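PDB 4FQ5: maleate cis-trans isomerase from Pseudomonas putida, which probably catalyses the cis-trans isomerisation of the C2-C3 double bond of maleate to give fumarate. Local coordinates for residues 33-36 with 37-40; 79-82 with 83-86; 101-104 with 105-108; 115-118 with 119-123. The protein carries 1 engineered substitution. All blocks are in the same frame, centred on the assembly; numbering follows the deposited sequence.

Overall arrangement
Contacts 1 and 3 are buried and both touch maleic acid. They lie at the ends of neighbouring parallel strands, 27-35 and 98-101, and run into what follows; their centres are 11 Å apart. Contacts 2 and 4 are partly buried, farther from the chain centre, and carry the charged side chains. Contact 2 joins helices 74-81 and 84-92, and contact 4 lies within helix 114-128. The Asp85 to Arg121 salt bridge and a shared water link these two. Contact 3 sits between them and the ligand: Tyr101 meets Asp81 and Ser84 of contact 2, and Ile107 packs on His115 and Ser118 of contact 4. Chemistry shifts from ligand binding inside to ion pairs outside.

Contact 1 (33-36 with 37-40); sequences IVPS and SNIT. With MAE (maleic acid), chain C.
The flat amide of Asn38 and the ring of Pro35 lie side by side and point the same way, toward maleic acid. The amide meets the ligand through its nitrogen: Asn38 ND2 donates to O1 of maleic acid at 2.7 Å, with an N-H...O angle of 160°. The Pro35 ring touches the ligand with one corner, Pro35 CG being 3.7 Å from C2 of maleic acid. The same CG also packs on Met80 SD. The other ring carbons face the asparagine, and Pro35 CB lies 3.8 Å from Asn38 CB.

A type I beta turn from Pro35 to Asn38 at the end of strand 27-35 makes this pairing possible. Asn38 N donates to Pro35 O at 3.0 Å, from above the carbonyl plane. Asn38 CG is anti to the backbone N (chi1 -172°), which carries the amide to the ligand side of the turn. At the turn corners, Ser36 OG bonds to Asp93 of the second subunit, and Ser37 OG to Met69 O and Asn190.

Asn38 OD1 accepts from Met41 N. With the oxygen engaged there, the amide is probably held against flipping, and its N-H faces a ligand carboxylate oxygen.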
ATOM      1  N   ILE A  33     -17.031 -13.545  11.210  1.00 22.95           N
ATOM      2  CA  ILE A  33     -18.040 -13.531  12.280  1.00 23.04           C
ATOM      3  C   ILE A  33     -17.344 -13.093  13.568  1.00 22.54           C
ATOM      4  O   ILE A  33     -16.558 -13.847  14.135  1.00 22.77           O
ATOM      5  CB  ILE A  33     -18.706 -14.919  12.472  1.00 23.43           C
ATOM      6  CG1 ILE A  33     -19.354 -15.396  11.163  1.00 24.15           C
ATOM      7  CG2 ILE A  33     -19.723 -14.876  13.612  1.00 23.61           C
ATOM      8  CD1 ILE A  33     -19.776 -16.855  11.173  1.00 24.67           C
ATOM      9  N   VAL A  34     -17.630 -11.874  14.022  1.00 22.95           N
ATOM     10  CA  VAL A  34     -16.892 -11.288  15.147  1.00 23.04           C
ATOM     11  C   VAL A  34     -17.808 -10.929  16.316  1.00 23.48           C
ATOM     12  O   VAL A  34     -18.952 -10.520  16.096  1.00 23.69           O
ATOM     13  CB  VAL A  34     -16.055 -10.039  14.731  1.00 23.41           C
ATOM     14  CG1 VAL A  34     -15.077 -10.382  13.614  1.00 23.43           C
ATOM     15  CG2 VAL A  34     -16.944  -8.880  14.299  1.00 23.82           C
ATOM     16  N   PRO A  35     -17.305 -11.078  17.562  1.00 23.50           N
ATOM     17  CA  PRO A  35     -18.011 -10.501  18.705  1.00 23.65           C
ATOM     18  C   PRO A  35     -18.244  -9.016  18.459  1.00 23.87           C
ATOM     19  O   PRO A  35     -17.389  -8.351  17.871  1.00 24.04           O
ATOM     20  CB  PRO A  35     -17.025 -10.700  19.863  1.00 23.70           C
ATOM     21  CG  PRO A  35     -16.246 -11.909  19.477  1.00 23.12           C
ATOM     22  CD  PRO A  35     -16.096 -11.819  17.979  1.00 23.15           C
ATOM     23  N   SER A  36     -19.392  -8.496  18.882  1.00 24.69           N
ATOM     24  CA  SER A  36     -19.739  -7.103  18.582  1.00 24.74           C
ATOM     25  C   SER A  36     -18.684  -6.100  19.093  1.00 25.26           C
ATOM     26  O   SER A  36     -18.389  -5.099  18.426  1.00 24.65           O
ATOM     27  CB  SER A  36     -21.117  -6.761  19.147  1.00 25.74           C
ATOM     28  OG  SER A  36     -21.118  -6.841  20.563  1.00 26.38           O
ATOM     29  N   SER A  37     -18.118  -6.385  20.266  1.00 24.99           N
ATOM     30  CA  SER A  37     -17.127  -5.509  20.893  1.00 25.29           C
ATOM     31  C   SER A  37     -15.697  -5.760  20.398  1.00 25.44           C
ATOM     32  O   SER A  37     -14.771  -5.030  20.774  1.00 25.97           O
ATOM     33  CB  SER A  37     -17.171  -5.676  22.407  1.00 25.14           C
ATOM     34  OG  SER A  37     -16.889  -7.012  22.755  1.00 25.24           O
ATOM     35  N   ASN A  38     -15.518  -6.792  19.573  1.00 24.65           N
ATOM     36  CA  ASN A  38     -14.201  -7.120  19.045  1.00 25.05           C
ATOM     37  C   ASN A  38     -13.788  -6.113  17.973  1.00 24.79           C
ATOM     38  O   ASN A  38     -14.565  -5.812  17.065  1.00 24.02           O
ATOM     39  CB  ASN A  38     -14.168  -8.556  18.505  1.00 24.78           C
ATOM     40  CG  ASN A  38     -12.768  -9.014  18.130  1.00 25.17           C
ATOM     41  OD1 ASN A  38     -12.213  -8.589  17.123  1.00 24.92           O
ATOM     42  ND2 ASN A  38     -12.194  -9.894  18.942  1.00 25.95           N
ATOM     43  N   ILE A  39     -12.570  -5.589  18.102  1.00 25.26           N
ATOM     44  CA  ILE A  39     -11.999  -4.649  17.127  1.00 25.08           C
ATOM     45  C   ILE A  39     -10.700  -5.186  16.520  1.00 24.68           C
ATOM     46  O   ILE A  39     -10.272  -4.749  15.448  1.00 24.46           O
ATOM     47  CB  ILE A  39     -11.735  -3.249  17.737  1.00 26.44           C
ATOM     48  CG1 ILE A  39     -10.879  -3.342  19.006  1.00 26.83           C
ATOM     49  CG2 ILE A  39     -13.045  -2.514  18.009  1.00 26.35           C
ATOM     50  CD1 ILE A  39     -10.088  -2.081  19.299  1.00 28.63           C
ATOM     51  N   THR A  40     -10.089  -6.150  17.199  1.00 24.22           N
ATOM     52  CA  THR A  40      -8.751  -6.616  16.834  1.00 24.15           C
ATOM     53  C   THR A  40      -8.748  -7.573  15.645  1.00 24.26           C
ATOM     54  O   THR A  40      -7.839  -7.519  14.817  1.00 23.59           O
ATOM     55  CB  THR A  40      -8.023  -7.207  18.060  1.00 24.02           C
ATOM     56  OG1 THR A  40      -7.928  -6.200  19.069  1.00 23.98           O
ATOM     57  CG2 THR A  40      -6.618  -7.704  17.714  1.00 23.54           C
TER
HETATM   58  C1  MAE C 301     -12.561 -12.121  21.574  1.00 36.17           C
HETATM   59  O1  MAE C 301     -12.997 -11.012  21.229  1.00 33.92           O
HETATM   60  O2  MAE C 301     -11.377 -12.331  21.878  1.00 35.49           O
HETATM   61  C2  MAE C 301     -13.516 -13.237  21.650  1.00 35.69           C
HETATM   62  C3  MAE C 301     -13.179 -14.513  21.702  1.00 35.20           C
HETATM   63  C4  MAE C 301     -11.791 -15.028  21.666  1.00 35.48           C
HETATM   64  O3  MAE C 301     -11.350 -15.571  22.674  1.00 35.42           O
HETATM   65  O4  MAE C 301     -11.102 -14.958  20.642  1.00 35.24           O

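Contact 2 (79-82 with 83-86)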
ATOM      1  N   ARG A  79     -24.556 -17.326  24.875  1.00 35.28           N
ATOM      2  CA  ARG A  79     -25.558 -16.516  24.180  1.00 35.82           C
ATOM      3  C   ARG A  79     -25.052 -16.068  22.806  1.00 34.52           C
ATOM      4  O   ARG A  79     -25.767 -16.173  21.808  1.00 33.72           O
ATOM      5  CB  ARG A  79     -25.927 -15.288  25.008  1.00 38.18           C
ATOM      6  CG  ARG A  79     -27.224 -14.622  24.569  1.00 41.64           C
ATOM      7  CD  ARG A  79     -27.081 -13.112  24.494  1.00 44.26           C
ATOM      8  NE  ARG A  79     -26.122 -12.714  23.459  1.00 46.30           N
ATOM      9  CZ  ARG A  79     -26.418 -12.530  22.173  1.00 46.84           C
ATOM     10  NH1 ARG A  79     -25.464 -12.173  21.324  1.00 45.95           N
ATOM     11  NH2 ARG A  79     -27.659 -12.704  21.727  1.00 48.17           N
ATOM     12  N   MET A  80     -23.814 -15.578  22.774  1.00 32.36           N
ATOM     13  CA  MET A  80     -23.187 -15.111  21.540  1.00 31.69           C
ATOM     14  C   MET A  80     -23.144 -16.201  20.469  1.00 31.87           C
ATOM     15  O   MET A  80     -23.501 -15.954  19.307  1.00 30.67           O
ATOM     16  CB  MET A  80     -21.774 -14.595  21.820  1.00 30.61           C
ATOM     17  CG  MET A  80     -21.123 -13.903  20.634  1.00 29.26           C
ATOM     18  SD  MET A  80     -19.351 -13.637  20.833  1.00 27.32           S
ATOM     19  CE  MET A  80     -18.745 -15.305  21.041  1.00 27.44           C
ATOM     20  N   ASP A  81     -22.712 -17.400  20.859  1.00 32.48           N
ATOM     21  CA  ASP A  81     -22.630 -18.523  19.921  1.00 32.89           C
ATOM     22  C   ASP A  81     -23.989 -18.862  19.309  1.00 32.78           C
ATOM     23  O   ASP A  81     -24.054 -19.309  18.171  1.00 31.91           O
ATOM     24  CB  ASP A  81     -22.028 -19.763  20.579  1.00 32.83           C
ATOM     25  CG  ASP A  81     -21.732 -20.859  19.579  1.00 33.96           C
ATOM     26  OD1 ASP A  81     -20.862 -20.652  18.701  1.00 33.67           O
ATOM     27  OD2 ASP A  81     -22.370 -21.933  19.661  1.00 34.82           O
ATOM     28  N   GLY A  82     -25.058 -18.646  20.070  1.00 33.43           N
ATOM     29  CA  GLY A  82     -26.426 -18.833  19.578  1.00 34.10           C
ATOM     30  C   GLY A  82     -26.770 -17.995  18.351  1.00 34.77           C
ATOM     31  O   GLY A  82     -27.665 -18.353  17.596  1.00 34.40           O
ATOM     32  N   ASP A  83     -26.059 -16.881  18.148  1.00 35.12           N
ATOM     33  CA  ASP A  83     -26.279 -16.018  16.974  1.00 35.82           C
ATOM     34  C   ASP A  83     -25.472 -16.440  15.749  1.00 34.97           C
ATOM     35  O   ASP A  83     -25.498 -15.774  14.707  1.00 34.03           O
ATOM     36  CB  ASP A  83     -25.964 -14.563  17.320  1.00 38.31           C
ATOM     37  CG  ASP A  83     -26.974 -13.960  18.269  1.00 40.96           C
ATOM     38  OD1 ASP A  83     -28.088 -14.511  18.412  1.00 43.52           O
ATOM     39  OD2 ASP A  83     -26.654 -12.926  18.874  1.00 43.73           O
ATOM     40  N   SER A  84     -24.772 -17.557  15.899  1.00 34.12           N
ATOM     41  CA  SER A  84     -23.849 -18.108  14.913  1.00 34.86           C
ATOM     42  C   SER A  84     -24.480 -18.317  13.533  1.00 34.16           C
ATOM     43  O   SER A  84     -23.942 -17.858  12.519  1.00 33.11           O
ATOM     44  CB  SER A  84     -23.331 -19.448  15.442  1.00 35.33           C
ATOM     45  OG  SER A  84     -22.026 -19.705  14.994  1.00 38.97           O
ATOM     46  N   ASP A  85     -25.609 -19.026  13.510  1.00 33.72           N
ATOM     47  CA  ASP A  85     -26.356 -19.295  12.282  1.00 34.45           C
ATOM     48  C   ASP A  85     -26.775 -18.016  11.558  1.00 32.48           C
ATOM     49  O   ASP A  85     -26.620 -17.921  10.336  1.00 31.87           O
ATOM     50  CB  ASP A  85     -27.603 -20.139  12.580  1.00 37.16           C
ATOM     51  CG  ASP A  85     -27.284 -21.595  12.866  1.00 39.16           C
ATOM     52  OD1 ASP A  85     -26.094 -21.976  12.915  1.00 40.31           O
ATOM     53  OD2 ASP A  85     -28.247 -22.369  13.037  1.00 41.47           O
ATOM     54  N   ARG A  86     -27.316 -17.054  12.311  1.00 30.61           N
ATOM     55  CA  ARG A  86     -27.715 -15.758  11.763  1.00 30.17           C
ATOM     56  C   ARG A  86     -26.535 -15.086  11.049  1.00 28.76           C
ATOM     57  O   ARG A  86     -26.679 -14.594   9.928  1.00 28.01           O
ATOM     58  CB  ARG A  86     -28.278 -14.828  12.853  1.00 31.02           C
ATOM     59  CG  ARG A  86     -28.525 -13.401  12.361  1.00 31.96           C
ATOM     60  CD  ARG A  86     -29.028 -12.426  13.426  1.00 33.30           C
ATOM     61  NE  ARG A  86     -28.123 -12.213  14.565  1.00 33.73           N
ATOM     62  CZ  ARG A  86     -27.027 -11.446  14.570  1.00 34.65           C
ATOM     63  NH1 ARG A  86     -26.312 -11.337  15.689  1.00 35.14           N
ATOM     64  NH2 ARG A  86     -26.619 -10.798  13.478  1.00 34.13           N
TER
HETATM   65  O   HOH W   1     -20.980 -22.082  16.259  1.00 37.72           O
HETATM   66  O   HOH W   2     -28.582 -17.649  14.883  1.00 29.20           O
HETATM   67  O   HOH W   3     -26.545 -20.513  15.760  1.00 39.87           O
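Arg79 and Asp83 form a local salt bridge across the short turn between helices 74-81 and 84-92. A type I beta turn from Asp81 to Ser84 makes the link. Asp83 N donates to Met80 O at 3.0 Å and helps to close the bend.

The Arg79 chain is bent at chi2 and chi3, which curls the guanidinium back over the turn. Arg79 NH1 reaches Asp83 OD2 at 2.8 Å, and Arg79 NH2 adds a weak bond to the same oxygen. The two flat groups are inclined by 62°, and NH1 meets OD2 from above the carboxylate plane. Asp83 OD2 is therefore gripped by two nitrogens of one guanidinium and is not in a flat, two-oxygen pairing. It also faces Arg86 NH1 at 3.6 Å, at the edge of that guanidinium. A lysine in place of Asp83 would probably leave both arginines without the negative charge they share and hold the Arg79 guanidinium less firmly.

Waters fill in on the other parts of the turn. One bridges Asp81 OD1 and Ser84 OG. Two more donate to Gly82 O; one accepts from Arg86 N, the other from Asp85 N, near the start of helix 84-92. Asp81 OD2 bonds to Tyr114 OH.

Arg79 NH1 also donates to Arg68 O, and Arg86 pairs with Glu90. One carboxylate between two arginines probably offsets their mutual repulsion and would favour the ionised form of Asp83.

Contact 3 (101-104 with 105-108); sequences YACL and VAIM. With MAE (maleic acid), chain C.
Apolar packing joins Tyr101, at the end of strand 98-101, to the short helix that follows. Ile107 CD1 sits over one face of the Tyr101 ring, 3.8 Å from its centroid, in a CH-pi contact. Ala106 CB lies at the ring edge, 3.7 Å from Tyr101 OH. A glycine in place of Tyr101 would probably open a gap under Ile107 and leave Asp81 without its weak bond from the tyrosine hydroxyl. One turn on, Leu104 CD1 touches Met108 SD at 3.5 Å.

In the backbone, Met108 N donates to Leu104 O at 3.1 Å, nearly straight at 173°.

The ligand contacts are covalent and polar. Cys103 SG is bonded to C3 of maleic acid at 1.9 Å. It lies anti to its backbone N (chi1 -175°), with Ala106 CB at 3.6 Å from SG. Leu104 N and Val105 N give weak hydrogen bonds to O4 and O3 of the ligand, so both oxygens of one carboxylate meet backbone N-H groups.

Cys103 is the N-cap of helix 104-108. A cysteine bonded to the ligand there, with the helix's first N-H groups on the carboxylate, is consistent with an active site in which Cys103 is the nucleophile.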
ATOM      1  N   TYR A 101     -14.995 -17.745  11.919  1.00 28.57           N
ATOM      2  CA  TYR A 101     -15.616 -17.503  13.219  1.00 28.61           C
ATOM      3  C   TYR A 101     -14.480 -17.087  14.140  1.00 28.19           C
ATOM      4  O   TYR A 101     -13.599 -17.891  14.453  1.00 28.48           O
ATOM      5  CB  TYR A 101     -16.292 -18.788  13.706  1.00 29.11           C
ATOM      6  CG  TYR A 101     -17.066 -18.715  15.010  1.00 29.43           C
ATOM      7  CD1 TYR A 101     -18.446 -18.899  15.024  1.00 30.49           C
ATOM      8  CD2 TYR A 101     -16.417 -18.514  16.234  1.00 30.06           C
ATOM      9  CE1 TYR A 101     -19.169 -18.864  16.213  1.00 30.85           C
ATOM     10  CE2 TYR A 101     -17.131 -18.466  17.428  1.00 30.42           C
ATOM     11  CZ  TYR A 101     -18.509 -18.651  17.412  1.00 30.78           C
ATOM     12  OH  TYR A 101     -19.232 -18.619  18.587  1.00 31.86           O
ATOM     13  N   ALA A 102     -14.507 -15.827  14.568  1.00 28.87           N
ATOM     14  CA  ALA A 102     -13.363 -15.203  15.244  1.00 29.78           C
ATOM     15  C   ALA A 102     -13.077 -15.640  16.694  1.00 30.56           C
ATOM     16  O   ALA A 102     -11.916 -15.753  17.081  1.00 31.43           O
ATOM     17  CB  ALA A 102     -13.470 -13.689  15.163  1.00 29.37           C
ATOM     18  N   CYS A 103     -14.083 -15.909  17.507  1.00 30.37           N
ATOM     19  CA  CYS A 103     -13.823 -16.101  18.934  1.00 29.79           C
ATOM     20  C   CYS A 103     -13.472 -17.533  19.363  1.00 29.34           C
ATOM     21  O   CYS A 103     -14.298 -18.418  19.440  1.00 29.18           O
ATOM     22  CB  CYS A 103     -14.990 -15.565  19.748  1.00 30.58           C
ATOM     23  SG  CYS A 103     -14.797 -15.575  21.529  1.00 31.88           S
ATOM     24  N   LEU A 104     -12.208 -17.703  19.671  1.00 28.01           N
ATOM     25  CA  LEU A 104     -11.613 -18.975  20.089  1.00 28.56           C
ATOM     26  C   LEU A 104     -12.291 -19.568  21.324  1.00 28.35           C
ATOM     27  O   LEU A 104     -12.657 -20.737  21.327  1.00 27.56           O
ATOM     28  CB  LEU A 104     -10.115 -18.759  20.363  1.00 28.62           C
ATOM     29  CG  LEU A 104      -9.059 -19.701  20.976  1.00 29.86           C
ATOM     30  CD1 LEU A 104      -9.475 -20.461  22.233  1.00 30.26           C
ATOM     31  CD2 LEU A 104      -8.423 -20.632  19.960  1.00 29.95           C
ATOM     32  N   VAL A 105     -12.445 -18.757  22.366  1.00 27.95           N
ATOM     33  CA  VAL A 105     -12.946 -19.252  23.645  1.00 28.59           C
ATOM     34  C   VAL A 105     -14.441 -19.625  23.600  1.00 29.05           C
ATOM     35  O   VAL A 105     -14.888 -20.511  24.327  1.00 29.43           O
ATOM     36  CB  VAL A 105     -12.600 -18.294  24.811  1.00 28.06           C
ATOM     37  CG1 VAL A 105     -13.495 -17.058  24.816  1.00 27.90           C
ATOM     38  CG2 VAL A 105     -12.659 -19.031  26.140  1.00 28.78           C
ATOM     39  N   ALA A 106     -15.195 -18.954  22.735  1.00 29.00           N
ATOM     40  CA  ALA A 106     -16.620 -19.228  22.573  1.00 29.87           C
ATOM     41  C   ALA A 106     -16.826 -20.643  22.044  1.00 30.40           C
ATOM     42  O   ALA A 106     -17.722 -21.362  22.494  1.00 32.14           O
ATOM     43  CB  ALA A 106     -17.243 -18.215  21.629  1.00 28.81           C
ATOM     44  N   ILE A 107     -15.988 -21.039  21.094  1.00 29.29           N
ATOM     45  CA  ILE A 107     -16.020 -22.394  20.566  1.00 29.63           C
ATOM     46  C   ILE A 107     -15.578 -23.410  21.627  1.00 30.58           C
ATOM     47  O   ILE A 107     -16.299 -24.368  21.911  1.00 30.78           O
ATOM     48  CB  ILE A 107     -15.165 -22.525  19.285  1.00 29.23           C
ATOM     49  CG1 ILE A 107     -15.799 -21.759  18.109  1.00 29.04           C
ATOM     50  CG2 ILE A 107     -14.914 -23.987  18.942  1.00 29.10           C
ATOM     51  CD1 ILE A 107     -17.244 -22.113  17.802  1.00 29.96           C
ATOM     52  N   MET A 108     -14.408 -23.188  22.217  1.00 30.66           N
ATOM     53  CA  MET A 108     -13.865 -24.130  23.195  1.00 32.65           C
ATOM     54  C   MET A 108     -14.745 -24.254  24.453  1.00 33.84           C
ATOM     55  O   MET A 108     -14.857 -25.338  25.018  1.00 36.04           O
ATOM     56  CB  MET A 108     -12.398 -23.806  23.532  1.00 31.89           C
ATOM     57  CG  MET A 108     -11.445 -23.953  22.343  1.00 31.73           C
ATOM     58  SD  MET A 108      -9.693 -23.933  22.789  1.00 31.86           S
ATOM     59  CE  MET A 108      -8.900 -24.211  21.213  1.00 30.55           C
TER
HETATM   60  C1  MAE C 301     -12.561 -12.121  21.574  1.00 36.17           C
HETATM   61  O1  MAE C 301     -12.997 -11.012  21.229  1.00 33.92           O
HETATM   62  O2  MAE C 301     -11.377 -12.331  21.878  1.00 35.49           O
HETATM   63  C2  MAE C 301     -13.516 -13.237  21.650  1.00 35.69           C
HETATM   64  C3  MAE C 301     -13.179 -14.513  21.702  1.00 35.20           C
HETATM   65  C4  MAE C 301     -11.791 -15.028  21.666  1.00 35.48           C
HETATM   66  O3  MAE C 301     -11.350 -15.571  22.674  1.00 35.42           O
HETATM   67  O4  MAE C 301     -11.102 -14.958  20.642  1.00 35.24           O

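Contact 4 (115-118 with 119-123)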
ATOM      1  N   HIS A 115     -15.413 -27.373  17.852  1.00 31.29           N
ATOM      2  CA  HIS A 115     -14.935 -26.680  16.646  1.00 32.45           C
ATOM      3  C   HIS A 115     -15.323 -27.390  15.375  1.00 33.15           C
ATOM      4  O   HIS A 115     -15.608 -26.744  14.368  1.00 32.68           O
ATOM      5  CB  HIS A 115     -13.440 -26.344  16.702  1.00 32.22           C
ATOM      6  CG  HIS A 115     -12.524 -27.514  16.460  1.00 32.96           C
ATOM      7  ND1 HIS A 115     -12.113 -28.331  17.450  1.00 34.02           N
ATOM      8  CD2 HIS A 115     -11.903 -27.963  15.297  1.00 33.33           C
ATOM      9  CE1 HIS A 115     -11.289 -29.269  16.943  1.00 34.50           C
ATOM     10  NE2 HIS A 115     -11.159 -29.039  15.625  1.00 34.32           N
ATOM     11  N   ARG A 116     -15.369 -28.721  15.418  1.00 34.40           N
ATOM     12  CA  ARG A 116     -15.853 -29.505  14.279  1.00 35.73           C
ATOM     13  C   ARG A 116     -17.356 -29.339  14.090  1.00 34.68           C
ATOM     14  O   ARG A 116     -17.828 -29.197  12.961  1.00 33.30           O
ATOM     15  CB  ARG A 116     -15.515 -30.988  14.440  1.00 39.38           C
ATOM     16  CG  ARG A 116     -14.487 -31.536  13.464  1.00 43.89           C
ATOM     17  CD  ARG A 116     -13.171 -30.777  13.503  1.00 46.27           C
ATOM     18  NE  ARG A 116     -12.063 -31.594  13.012  1.00 51.07           N
ATOM     19  CZ  ARG A 116     -10.982 -31.115  12.399  1.00 52.11           C
ATOM     20  NH1 ARG A 116     -10.029 -31.944  12.001  1.00 54.22           N
ATOM     21  NH2 ARG A 116     -10.852 -29.810  12.177  1.00 52.56           N
ATOM     22  N   VAL A 117     -18.096 -29.368  15.199  1.00 33.43           N
ATOM     23  CA  VAL A 117     -19.544 -29.205  15.159  1.00 33.23           C
ATOM     24  C   VAL A 117     -19.888 -27.857  14.530  1.00 32.16           C
ATOM     25  O   VAL A 117     -20.692 -27.787  13.598  1.00 31.31           O
ATOM     26  CB  VAL A 117     -20.179 -29.302  16.566  1.00 33.22           C
ATOM     27  CG1 VAL A 117     -21.674 -29.009  16.503  1.00 32.86           C
ATOM     28  CG2 VAL A 117     -19.937 -30.674  17.170  1.00 33.21           C
ATOM     29  N   SER A 118     -19.257 -26.802  15.048  1.00 32.30           N
ATOM     30  CA  SER A 118     -19.485 -25.427  14.601  1.00 32.08           C
ATOM     31  C   SER A 118     -19.200 -25.244  13.113  1.00 31.61           C
ATOM     32  O   SER A 118     -20.035 -24.708  12.389  1.00 32.76           O
ATOM     33  CB  SER A 118     -18.637 -24.452  15.423  1.00 32.16           C
ATOM     34  OG  SER A 118     -18.838 -23.115  14.982  1.00 32.66           O
ATOM     35  N   ALA A 119     -18.030 -25.695  12.662  1.00 32.06           N
ATOM     36  CA  ALA A 119     -17.655 -25.597  11.247  1.00 32.64           C
ATOM     37  C   ALA A 119     -18.659 -26.316  10.334  1.00 33.34           C
ATOM     38  O   ALA A 119     -19.085 -25.767   9.320  1.00 32.83           O
ATOM     39  CB  ALA A 119     -16.254 -26.143  11.024  1.00 32.31           C
ATOM     40  N   GLU A 120     -19.034 -27.541  10.698  1.00 34.01           N
ATOM     41  CA  GLU A 120     -19.976 -28.321   9.883  1.00 34.15           C
ATOM     42  C   GLU A 120     -21.374 -27.699   9.864  1.00 33.24           C
ATOM     43  O   GLU A 120     -22.012 -27.650   8.810  1.00 32.89           O
ATOM     44  CB  GLU A 120     -20.003 -29.787  10.326  1.00 35.91           C
ATOM     45  CG  GLU A 120     -18.774 -30.566   9.869  1.00 37.31           C
ATOM     46  CD  GLU A 120     -18.483 -31.809  10.697  0.20 37.54           C
ATOM     47  OE1 GLU A 120     -18.102 -32.838  10.099  0.20 38.08           O
ATOM     48  OE2 GLU A 120     -18.618 -31.766  11.939  0.20 37.76           O
ATOM     49  N   ARG A 121     -21.827 -27.181  11.006  1.00 33.09           N
ATOM     50  CA  ARG A 121     -23.152 -26.556  11.085  1.00 33.68           C
ATOM     51  C   ARG A 121     -23.202 -25.268  10.265  1.00 33.16           C
ATOM     52  O   ARG A 121     -24.137 -25.057   9.494  1.00 32.85           O
ATOM     53  CB  ARG A 121     -23.565 -26.281  12.535  1.00 34.97           C
ATOM     54  CG  ARG A 121     -25.034 -25.894  12.695  1.00 37.19           C
ATOM     55  CD  ARG A 121     -25.406 -25.606  14.146  1.00 38.02           C
ATOM     56  NE  ARG A 121     -24.902 -24.305  14.604  1.00 38.92           N
ATOM     57  CZ  ARG A 121     -23.889 -24.118  15.455  1.00 38.48           C
ATOM     58  NH1 ARG A 121     -23.228 -25.143  15.989  1.00 37.36           N
ATOM     59  NH2 ARG A 121     -23.533 -22.883  15.776  1.00 38.27           N
ATOM     60  N   LEU A 122     -22.189 -24.419  10.433  1.00 32.32           N
ATOM     61  CA  LEU A 122     -22.089 -23.175   9.666  1.00 32.14           C
ATOM     62  C   LEU A 122     -21.982 -23.443   8.169  1.00 31.43           C
ATOM     63  O   LEU A 122     -22.611 -22.751   7.382  1.00 31.29           O
ATOM     64  CB  LEU A 122     -20.913 -22.312  10.145  1.00 31.64           C
ATOM     65  CG  LEU A 122     -20.951 -21.788  11.587  1.00 32.32           C
ATOM     66  CD1 LEU A 122     -19.624 -21.136  11.939  1.00 32.73           C
ATOM     67  CD2 LEU A 122     -22.109 -20.832  11.831  1.00 33.09           C
ATOM     68  N   ARG A 123     -21.201 -24.450   7.780  1.00 32.26           N
ATOM     69  CA  ARG A 123     -21.112 -24.833   6.367  1.00 33.64           C
ATOM     70  C   ARG A 123     -22.490 -25.213   5.811  1.00 33.80           C
ATOM     71  O   ARG A 123     -22.856 -24.787   4.711  1.00 32.78           O
ATOM     72  CB  ARG A 123     -20.088 -25.960   6.135  1.00 35.52           C
ATOM     73  CG  ARG A 123     -20.168 -26.561   4.738  1.00 38.53           C
ATOM     74  CD  ARG A 123     -18.829 -26.991   4.166  1.00 41.78           C
ATOM     75  NE  ARG A 123     -18.986 -27.413   2.771  1.00 44.81           N
ATOM     76  CZ  ARG A 123     -18.498 -26.772   1.706  1.00 45.44           C
ATOM     77  NH1 ARG A 123     -17.779 -25.662   1.841  1.00 46.25           N
ATOM     78  NH2 ARG A 123     -18.713 -27.260   0.493  1.00 44.86           N
TER
HETATM   79  O   HOH W   1     -20.980 -22.082  16.259  1.00 37.72           O
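His115 begins a regular alpha-helical run within helix 114-128, where side chains meet those three or four residues on. Its carbonyl oxygen accepts from Ala119 N at 3.1 Å. Its imidazole serves another partner: His115 ND1 bonds to Tyr171 OH.

Arg116 O accepts from Glu120 N at 3.1 Å. The Glu120 side chain folds back over the same carbonyl. Glu120 OE2 and Arg116 O come close, but both are acceptors and do not bond. The Arg116 guanidinium lies well apart from the Glu120 carboxylate and makes no ion pair with it.

Val117 O accepts from Arg121 N at 2.9 Å, nearly along the C=O axis. Val117 CG1 lies near the plane of the Arg121 guanidinium, at its edge, 4.2 Å from Arg121 NH1. The charge of Arg121 is met by others: its NE pairs with Asp85 OD1 on helix 84-92, and its NH1 donates to Tyr114 OH. The guanidinium thus joins two helices.

Ser118 faces the interior, against Ile107 and Thr137. Ser118 O accepts from Leu122 N at 2.9 Å. Leu122 CG is anti to its carbonyl carbon (chi1 -63°), and this lays the branch back along the serine, with Leu122 CD1 3.7 Å from Ser118 OG. Ser118 OG is anti to the backbone N (chi1 179°) and shares a water with Arg121. The water oxygen is 2.7 Å from Ser118 OG and accepts from Arg121 NH2 at 2.7 Å.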